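Major capsid protein (Norovirus Hu/GI.7/TCH-060/USA/2003, PDB 4P25) forms the norovirus capsid and, through its protruding (P) domain, binds histo-blood group antigens such as Lewis Y. Local coordinates at residues S126-K131 / Q149-D154; R22-I27 / Q63-R68. All blocks are in the same frame, centred on the assembly; numbering follows the deposited sequence.

Contact 1. Residues S126-K131 / Q149-D154. With FUC (alpha-L-fucopyranose), chain E.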
ATOM      1  N   SER A 126      -9.517   8.486  15.803  1.00  9.47           N
ATOM      2  CA  SER A 126     -10.764   9.224  15.638  1.00 10.15           C
ATOM      3  C   SER A 126     -11.353   8.833  14.293  1.00  9.98           C
ATOM      4  O   SER A 126     -10.623   8.675  13.308  1.00 12.73           O
ATOM      5  CB  SER A 126     -10.502  10.733  15.664  1.00 11.08           C
ATOM      6  OG  SER A 126      -9.933  11.138  16.896  1.00 10.84           O
ATOM      7  N   ARG A 127     -12.668   8.659  14.237  1.00 11.28           N
ATOM      8  CA  ARG A 127     -13.325   8.449  12.958  1.00  8.49           C
ATOM      9  C   ARG A 127     -13.953   9.766  12.526  1.00  8.90           C
ATOM     10  O   ARG A 127     -14.830  10.309  13.216  1.00 11.32           O
ATOM     11  CB  ARG A 127     -14.371   7.331  13.034  1.00  9.46           C
ATOM     12  CG  ARG A 127     -14.775   6.785  11.658  1.00  9.71           C
ATOM     13  CD  ARG A 127     -15.998   5.874  11.742  1.00 10.84           C
ATOM     14  NE  ARG A 127     -17.199   6.645  12.055  1.00  8.86           N
ATOM     15  CZ  ARG A 127     -18.289   6.158  12.646  1.00  9.18           C
ATOM     16  NH1 ARG A 127     -18.358   4.878  13.006  1.00 12.81           N
ATOM     17  NH2 ARG A 127     -19.314   6.961  12.889  1.00 14.97           N
ATOM     18  N   LEU A 128     -13.470  10.297  11.404  1.00  8.76           N
ATOM     19  CA  LEU A 128     -14.000  11.536  10.849  1.00  8.10           C
ATOM     20  C   LEU A 128     -15.087  11.209   9.841  1.00  9.24           C
ATOM     21  O   LEU A 128     -14.844  10.507   8.854  1.00  9.13           O
ATOM     22  CB  LEU A 128     -12.893  12.349  10.184  1.00  9.34           C
ATOM     23  CG  LEU A 128     -11.606  12.506  11.011  1.00  9.79           C
ATOM     24  CD1 LEU A 128     -10.634  13.442  10.314  1.00 11.49           C
ATOM     25  CD2 LEU A 128     -11.906  12.987  12.435  1.00 12.76           C
ATOM     26  N   ASP A 129     -16.288  11.705  10.107  1.00  8.57           N
ATOM     27  CA  ASP A 129     -17.428  11.461   9.244  1.00  9.71           C
ATOM     28  C   ASP A 129     -17.633  12.687   8.351  1.00 11.01           C
ATOM     29  O   ASP A 129     -17.971  13.777   8.818  1.00 10.17           O
ATOM     30  CB  ASP A 129     -18.648  11.114  10.099  1.00  9.33           C
ATOM     31  CG  ASP A 129     -18.379   9.923  11.021  1.00 12.60           C
ATOM     32  OD1 ASP A 129     -17.744   8.947  10.556  1.00 11.30           O
ATOM     33  OD2 ASP A 129     -18.768   9.966  12.208  1.00 12.41           O
ATOM     34  N   VAL A 130     -17.387  12.494   7.059  1.00  9.31           N
ATOM     35  CA  VAL A 130     -17.286  13.599   6.112  1.00  8.78           C
ATOM     36  C   VAL A 130     -18.378  13.529   5.058  1.00  9.16           C
ATOM     37  O   VAL A 130     -18.546  12.497   4.396  1.00 11.93           O
ATOM     38  CB  VAL A 130     -15.924  13.564   5.387  1.00 11.29           C
ATOM     39  CG1 VAL A 130     -15.811  14.711   4.392  1.00 11.45           C
ATOM     40  CG2 VAL A 130     -14.782  13.599   6.397  1.00 11.56           C
ATOM     41  N   LYS A 131     -19.116  14.625   4.900  1.00 11.10           N
ATOM     42  CA  LYS A 131     -20.134  14.711   3.858  1.00  8.69           C
ATOM     43  C   LYS A 131     -19.611  15.522   2.678  1.00  9.12           C
ATOM     44  O   LYS A 131     -18.817  16.451   2.854  1.00 12.46           O
ATOM     45  CB  LYS A 131     -21.425  15.343   4.397  1.00 10.98           C
ATOM     46  CG  LYS A 131     -22.024  14.602   5.580  1.00 14.81           C
ATOM     47  CD  LYS A 131     -23.452  15.048   5.849  1.00 19.91           C
ATOM     48  CE  LYS A 131     -24.430  14.462   4.836  1.00 20.30           C
ATOM     49  NZ  LYS A 131     -24.688  13.006   5.054  1.00 19.58           N
ATOM     50  N   GLN A 149     -15.511  11.094  18.446  1.00 12.87           N
ATOM     51  CA  GLN A 149     -14.300  11.251  19.238  1.00 13.06           C
ATOM     52  C   GLN A 149     -13.942  12.735  19.284  1.00 16.76           C
ATOM     53  O   GLN A 149     -14.730  13.574  18.844  1.00 20.15           O
ATOM     54  CB  GLN A 149     -13.157  10.402  18.662  1.00 13.53           C
ATOM     55  CG  GLN A 149     -13.436   8.893  18.665  1.00 12.93           C
ATOM     56  CD  GLN A 149     -14.392   8.459  17.562  1.00 12.59           C
ATOM     57  OE1 GLN A 149     -14.303   8.928  16.425  1.00 13.65           O
ATOM     58  NE2 GLN A 149     -15.329   7.574  17.904  1.00 14.34           N
ATOM     59  N   ASP A 150     -12.771  13.065  19.822  1.00 16.96           N
ATOM     60  CA  ASP A 150     -12.366  14.466  19.950  1.00 18.05           C
ATOM     61  C   ASP A 150     -10.985  14.715  19.332  1.00 15.22           C
ATOM     62  O   ASP A 150     -10.038  15.043  20.041  1.00 17.33           O
ATOM     63  CB  ASP A 150     -12.365  14.889  21.427  1.00 23.84           C
ATOM     64  CG  ASP A 150     -12.350  16.404  21.613  1.00 34.38           C
ATOM     65  OD1 ASP A 150     -12.567  17.140  20.628  1.00 34.87           O
ATOM     66  OD2 ASP A 150     -12.137  16.858  22.760  1.00 41.10           O
ATOM     67  N   PRO A 151     -10.874  14.558  18.001  1.00 14.60           N
ATOM     68  CA  PRO A 151      -9.584  14.779  17.342  1.00 14.89           C
ATOM     69  C   PRO A 151      -9.123  16.227  17.450  1.00 12.46           C
ATOM     70  O   PRO A 151      -9.939  17.148  17.355  1.00 15.00           O
ATOM     71  CB  PRO A 151      -9.872  14.425  15.879  1.00 12.40           C
ATOM     72  CG  PRO A 151     -11.342  14.639  15.720  1.00 12.47           C
ATOM     73  CD  PRO A 151     -11.934  14.217  17.028  1.00 15.05           C
ATOM     74  N   THR A 152      -7.826  16.414  17.672  1.00 15.24           N
ATOM     75  CA  THR A 152      -7.220  17.739  17.695  1.00 14.68           C
ATOM     76  C   THR A 152      -5.897  17.699  16.944  1.00 13.25           C
ATOM     77  O   THR A 152      -5.344  16.626  16.693  1.00 14.02           O
ATOM     78  CB  THR A 152      -6.944  18.228  19.133  1.00 20.28           C
ATOM     79  OG1 THR A 152      -6.030  17.329  19.776  1.00 23.64           O
ATOM     80  CG2 THR A 152      -8.234  18.314  19.948  1.00 24.10           C
ATOM     81  N   GLY A 153      -5.397  18.871  16.577  1.00 14.39           N
ATOM     82  CA  GLY A 153      -4.101  18.985  15.931  1.00 13.40           C
ATOM     83  C   GLY A 153      -3.967  18.284  14.588  1.00  9.65           C
ATOM     84  O   GLY A 153      -4.911  18.222  13.797  1.00 12.30           O
ATOM     85  N   ASP A 154      -2.769  17.756  14.350  1.00 12.19           N
ATOM     86  CA  ASP A 154      -2.368  17.155  13.082  1.00 10.62           C
ATOM     87  C   ASP A 154      -2.869  15.713  13.007  1.00 11.38           C
ATOM     88  O   ASP A 154      -2.340  14.831  13.683  1.00 14.40           O
ATOM     89  CB  ASP A 154      -0.839  17.230  13.006  1.00 11.98           C
ATOM     90  CG  ASP A 154      -0.257  16.698  11.697  1.00 14.05           C
ATOM     91  OD1 ASP A 154      -1.007  16.351  10.757  1.00 14.85           O
ATOM     92  OD2 ASP A 154       0.993  16.645  11.623  1.00 18.08           O
TER
HETATM   93  C1  FUC E   3     -22.854   6.918   9.722  1.00 13.55           C
HETATM   94  C2  FUC E   3     -21.910   7.315  10.844  1.00 17.48           C
HETATM   95  C3  FUC E   3     -22.663   7.318  12.164  1.00 18.75           C
HETATM   96  C4  FUC E   3     -23.338   5.971  12.366  1.00 22.90           C
HETATM   97  C5  FUC E   3     -24.203   5.649  11.158  1.00 21.28           C
HETATM   98  C6  FUC E   3     -24.875   4.290  11.360  1.00 27.52           C
HETATM   99  O2  FUC E   3     -21.386   8.626  10.589  1.00 19.91           O
HETATM  100  O3  FUC E   3     -21.745   7.561  13.239  1.00 25.05           O
HETATM  101  O4  FUC E   3     -22.338   4.954  12.525  1.00 38.73           O
HETATM  102  O5  FUC E   3     -23.384   5.610   9.981  1.00 17.63           O

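Contact 2. Residues R22-I27 / Q63-R68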
ATOM      1  N   ARG A  22      -7.580   3.192  -5.940  1.00  6.65           N
ATOM      2  CA  ARG A  22      -8.590   4.126  -5.426  1.00  6.01           C
ATOM      3  C   ARG A  22      -9.001   3.870  -3.974  1.00  8.95           C
ATOM      4  O   ARG A  22      -9.519   4.764  -3.303  1.00 10.57           O
ATOM      5  CB  ARG A  22      -9.824   4.175  -6.343  1.00  7.11           C
ATOM      6  CG  ARG A  22      -9.531   4.799  -7.715  1.00  6.80           C
ATOM      7  CD  ARG A  22     -10.764   4.794  -8.623  1.00  8.39           C
ATOM      8  NE  ARG A  22     -11.758   5.786  -8.216  1.00 10.89           N
ATOM      9  CZ  ARG A  22     -13.067   5.560  -8.138  1.00  9.00           C
ATOM     10  NH1 ARG A  22     -13.572   4.367  -8.432  1.00  9.70           N
ATOM     11  NH2 ARG A  22     -13.881   6.539  -7.768  1.00  9.69           N
ATOM     12  N   VAL A  23      -8.766   2.653  -3.490  1.00  9.22           N
ATOM     13  CA  VAL A  23      -8.949   2.328  -2.076  1.00  8.25           C
ATOM     14  C   VAL A  23      -7.800   1.432  -1.627  1.00  8.34           C
ATOM     15  O   VAL A  23      -7.185   0.757  -2.459  1.00  9.76           O
ATOM     16  CB  VAL A  23     -10.312   1.626  -1.788  1.00 10.37           C
ATOM     17  CG1 VAL A  23     -11.476   2.618  -1.872  1.00 11.60           C
ATOM     18  CG2 VAL A  23     -10.518   0.414  -2.706  1.00 10.79           C
ATOM     19  N   PRO A  24      -7.487   1.428  -0.321  1.00 10.21           N
ATOM     20  CA  PRO A  24      -6.416   0.567   0.199  1.00 11.30           C
ATOM     21  C   PRO A  24      -6.881  -0.882   0.321  1.00 10.16           C
ATOM     22  O   PRO A  24      -7.322  -1.328   1.383  1.00 15.15           O
ATOM     23  CB  PRO A  24      -6.118   1.173   1.575  1.00 12.35           C
ATOM     24  CG  PRO A  24      -7.387   1.841   1.981  1.00 16.04           C
ATOM     25  CD  PRO A  24      -8.023   2.336   0.709  1.00 11.15           C
ATOM     26  N   ALA A  25      -6.784  -1.601  -0.788  1.00  9.10           N
ATOM     27  CA  ALA A  25      -7.296  -2.958  -0.884  1.00  7.81           C
ATOM     28  C   ALA A  25      -6.566  -3.652  -2.015  1.00 10.05           C
ATOM     29  O   ALA A  25      -5.941  -2.998  -2.852  1.00 11.60           O
ATOM     30  CB  ALA A  25      -8.798  -2.940  -1.162  1.00 11.14           C
ATOM     31  N   MET A  26      -6.652  -4.977  -2.039  1.00 11.23           N
ATOM     32  CA  MET A  26      -6.058  -5.747  -3.117  1.00 10.38           C
ATOM     33  C   MET A  26      -7.091  -6.003  -4.209  1.00 11.66           C
ATOM     34  O   MET A  26      -8.295  -6.043  -3.953  1.00 11.55           O
ATOM     35  CB  MET A  26      -5.498  -7.060  -2.580  1.00 11.41           C
ATOM     36  CG  MET A  26      -4.447  -6.854  -1.510  1.00 12.52           C
ATOM     37  SD  MET A  26      -3.096  -5.801  -2.088  1.00 12.93           S
ATOM     38  CE  MET A  26      -2.389  -6.902  -3.308  1.00 12.59           C
ATOM     39  N   ILE A  27      -6.612  -6.173  -5.432  1.00  8.60           N
ATOM     40  CA  ILE A  27      -7.504  -6.485  -6.544  1.00  7.76           C
ATOM     41  C   ILE A  27      -8.021  -7.916  -6.441  1.00 11.33           C
ATOM     42  O   ILE A  27      -7.250  -8.849  -6.199  1.00 12.48           O
ATOM     43  CB  ILE A  27      -6.813  -6.240  -7.891  1.00  9.09           C
ATOM     44  CG1 ILE A  27      -6.515  -4.745  -8.028  1.00 15.59           C
ATOM     45  CG2 ILE A  27      -7.696  -6.719  -9.050  1.00 10.66           C
ATOM     46  CD1 ILE A  27      -5.642  -4.392  -9.194  1.00 18.91           C
ATOM     47  N   GLN A  63      -0.269   5.520  -0.072  1.00  7.46           N
ATOM     48  CA  GLN A  63      -0.738   6.910  -0.157  1.00  7.39           C
ATOM     49  C   GLN A  63      -2.180   6.984  -0.680  1.00  7.98           C
ATOM     50  O   GLN A  63      -2.785   8.055  -0.702  1.00  8.74           O
ATOM     51  CB  GLN A  63       0.181   7.734  -1.066  1.00  7.14           C
ATOM     52  CG  GLN A  63       1.548   8.076  -0.456  1.00  8.58           C
ATOM     53  CD  GLN A  63       2.593   8.481  -1.497  1.00  9.80           C
ATOM     54  OE1 GLN A  63       2.640   7.933  -2.604  1.00 10.57           O
ATOM     55  NE2 GLN A  63       3.452   9.431  -1.132  1.00 13.06           N
ATOM     56  N   VAL A  64      -2.727   5.841  -1.095  1.00  7.88           N
ATOM     57  CA  VAL A  64      -4.043   5.801  -1.751  1.00  6.76           C
ATOM     58  C   VAL A  64      -5.218   6.014  -0.791  1.00  6.62           C
ATOM     59  O   VAL A  64      -5.371   5.287   0.200  1.00  7.86           O
ATOM     60  CB  VAL A  64      -4.216   4.456  -2.485  1.00  6.23           C
ATOM     61  CG1 VAL A  64      -5.662   4.254  -2.959  1.00  8.79           C
ATOM     62  CG2 VAL A  64      -3.222   4.354  -3.649  1.00  8.13           C
ATOM     63  N   ALA A  65      -6.042   7.016  -1.092  1.00  7.34           N
ATOM     64  CA  ALA A  65      -7.247   7.345  -0.305  1.00  7.53           C
ATOM     65  C   ALA A  65      -6.932   7.672   1.151  1.00  6.56           C
ATOM     66  O   ALA A  65      -7.571   7.155   2.074  1.00  7.24           O
ATOM     67  CB  ALA A  65      -8.301   6.235  -0.400  1.00  7.45           C
ATOM     68  N   ARG A  66      -5.949   8.542   1.347  1.00  8.50           N
ATOM     69  CA  ARG A  66      -5.580   8.987   2.679  1.00  9.20           C
ATOM     70  C   ARG A  66      -5.742  10.490   2.780  1.00  7.71           C
ATOM     71  O   ARG A  66      -5.784  11.187   1.762  1.00  8.07           O
ATOM     72  CB  ARG A  66      -4.155   8.557   3.010  1.00 10.04           C
ATOM     73  CG  ARG A  66      -3.981   7.049   2.894  1.00 16.41           C
ATOM     74  CD  ARG A  66      -2.642   6.618   3.400  1.00 21.48           C
ATOM     75  NE  ARG A  66      -2.584   6.685   4.853  1.00 19.30           N
ATOM     76  CZ  ARG A  66      -1.459   6.628   5.557  1.00 26.94           C
ATOM     77  NH1 ARG A  66      -0.290   6.517   4.934  1.00 16.08           N
ATOM     78  NH2 ARG A  66      -1.502   6.698   6.880  1.00 22.31           N
ATOM     79  N   ILE A  67      -5.881  10.973   4.012  1.00  6.55           N
ATOM     80  CA  ILE A  67      -6.116  12.384   4.285  1.00  7.10           C
ATOM     81  C   ILE A  67      -5.259  12.811   5.463  1.00  8.33           C
ATOM     82  O   ILE A  67      -5.099  12.063   6.436  1.00  9.05           O
ATOM     83  CB  ILE A  67      -7.601  12.654   4.628  1.00  8.16           C
ATOM     84  CG1 ILE A  67      -8.512  12.275   3.456  1.00  8.23           C
ATOM     85  CG2 ILE A  67      -7.820  14.120   4.984  1.00 11.13           C
ATOM     86  CD1 ILE A  67      -9.987  12.429   3.757  1.00 10.02           C
ATOM     87  N   ARG A  68      -4.692  14.007   5.373  1.00  7.06           N
ATOM     88  CA  ARG A  68      -3.982  14.588   6.503  1.00  7.32           C
ATOM     89  C   ARG A  68      -4.353  16.056   6.614  1.00  6.75           C
ATOM     90  O   ARG A  68      -4.519  16.743   5.607  1.00  8.86           O
ATOM     91  CB  ARG A  68      -2.466  14.425   6.352  1.00  8.48           C
ATOM     92  CG  ARG A  68      -1.689  14.861   7.591  1.00  8.26           C
ATOM     93  CD  ARG A  68      -0.221  14.500   7.478  1.00  9.11           C
ATOM     94  NE  ARG A  68       0.541  14.915   8.658  1.00 10.30           N
ATOM     95  CZ  ARG A  68       1.769  14.486   8.940  1.00 10.85           C
ATOM     96  NH1 ARG A  68       2.376  13.611   8.137  1.00 10.89           N
ATOM     97  NH2 ARG A  68       2.392  14.914  10.031  1.00 13.12           N
TER

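Contact 1. Residues S126-K131 / Q149-D154
Q149 curls back on itself through a bend at chi2 (76°), which brings its amide oxygen over the backbone of strand 125-130 at S126 and R127. There OE1 accepts a short, nearly straight hydrogen bond from the backbone N of R127 (2.7 Å, 170° at the hydrogen), the N-H arriving from above the carbonyl plane of the amide. The aliphatic part of Q149 lies against S126, whose OG is 3.7 Å from Q149 CB. The P151 ring lies over the same serine, CB 3.4 Å from S126 OG. It extends to L128, whose CD2 passes alongside CG at 3.7 Å. R127, its CG anti to the backbone N (chi1 -162°), runs away from the loop into a side-on salt bridge with D129. NE, 2.8 Å from OD1, uses the syn lone pair of that oxygen, which is tilted from the guanidinium plane. NH2 meets OD2 at 3.1 Å from outside the carboxylate plane. Fucose O3, at the guanidinium edge, is 2.5 Å from NH2, but the bond is bent and weak. In this P2 glycan pocket, D129 fixes the guanidinium's rotation; Q149 caps one N-H of an edge strand already paired with 108-115 on its other side, perhaps steadying the arginine's backbone.

Contact 2. Residues R22-I27 / Q63-R68
V64 and A65 press against the backbone of R22-V23, and this is where the contact is tight. The CG1 methyl of V64, anti to its own backbone N (chi1 169°), rests against the peptide link between R22 and V23, 3.5 Å from the carbonyl carbon of R22 and equally far from V23 N. Beside it, the CB of A65 stands 3.5 Å from the carbonyl oxygen of R22. Methyl groups thus meet a flat peptide unit, and no hydrogen bond joins the two segments. P24 packs more loosely beside V64 and A65, its CD 4.1 Å from CB of A65 and 4.0 Å from the carbonyl oxygen of V64. An inverse gamma turn centred on P24 then carries the chain away from 63-68. This looser side is a subunit interface: M26 packs on S60 of the second subunit, and Q63 on M26 of that subunit. The CB of R22 points away from the contact; its NE forms a salt bridge with D103 OD1, and F42 makes a cation-pi contact. The contact joins the loop ahead of strand 29-31 to the residues leading into strand 66-73, where the P1 and P2 subdomains meet: V23 and R22 rest on V219 of strand 218-221 in the P1 sheet, while P24 touches T158 and A65 touches L159 of strand 154-163 in the P2 sheet.

How the contacts relate
Contact 2 is buried, its centre about 8 Å from that of the chain, whereas the centre of contact 1 lies about 23 Å out, and that contact is partly exposed, at the glycan pocket. Both reach the same six-stranded antiparallel sheet: contact 1 through an outermost strand, 125-130, contact 2 through the inner strand 66-73. The 149-154 loop leads into strand 154-163, which pairs with strand 66-73, and a salt bridge from R68 NH2 to D154 OD2 (2.7 Å) ties the two contacts directly. Their chemistry follows their place: apolar packing against a peptide unit in the interior, but a backbone-to-amide hydrogen bond and, within strand 125-130, an arginine-carboxylate pair beside the sugar.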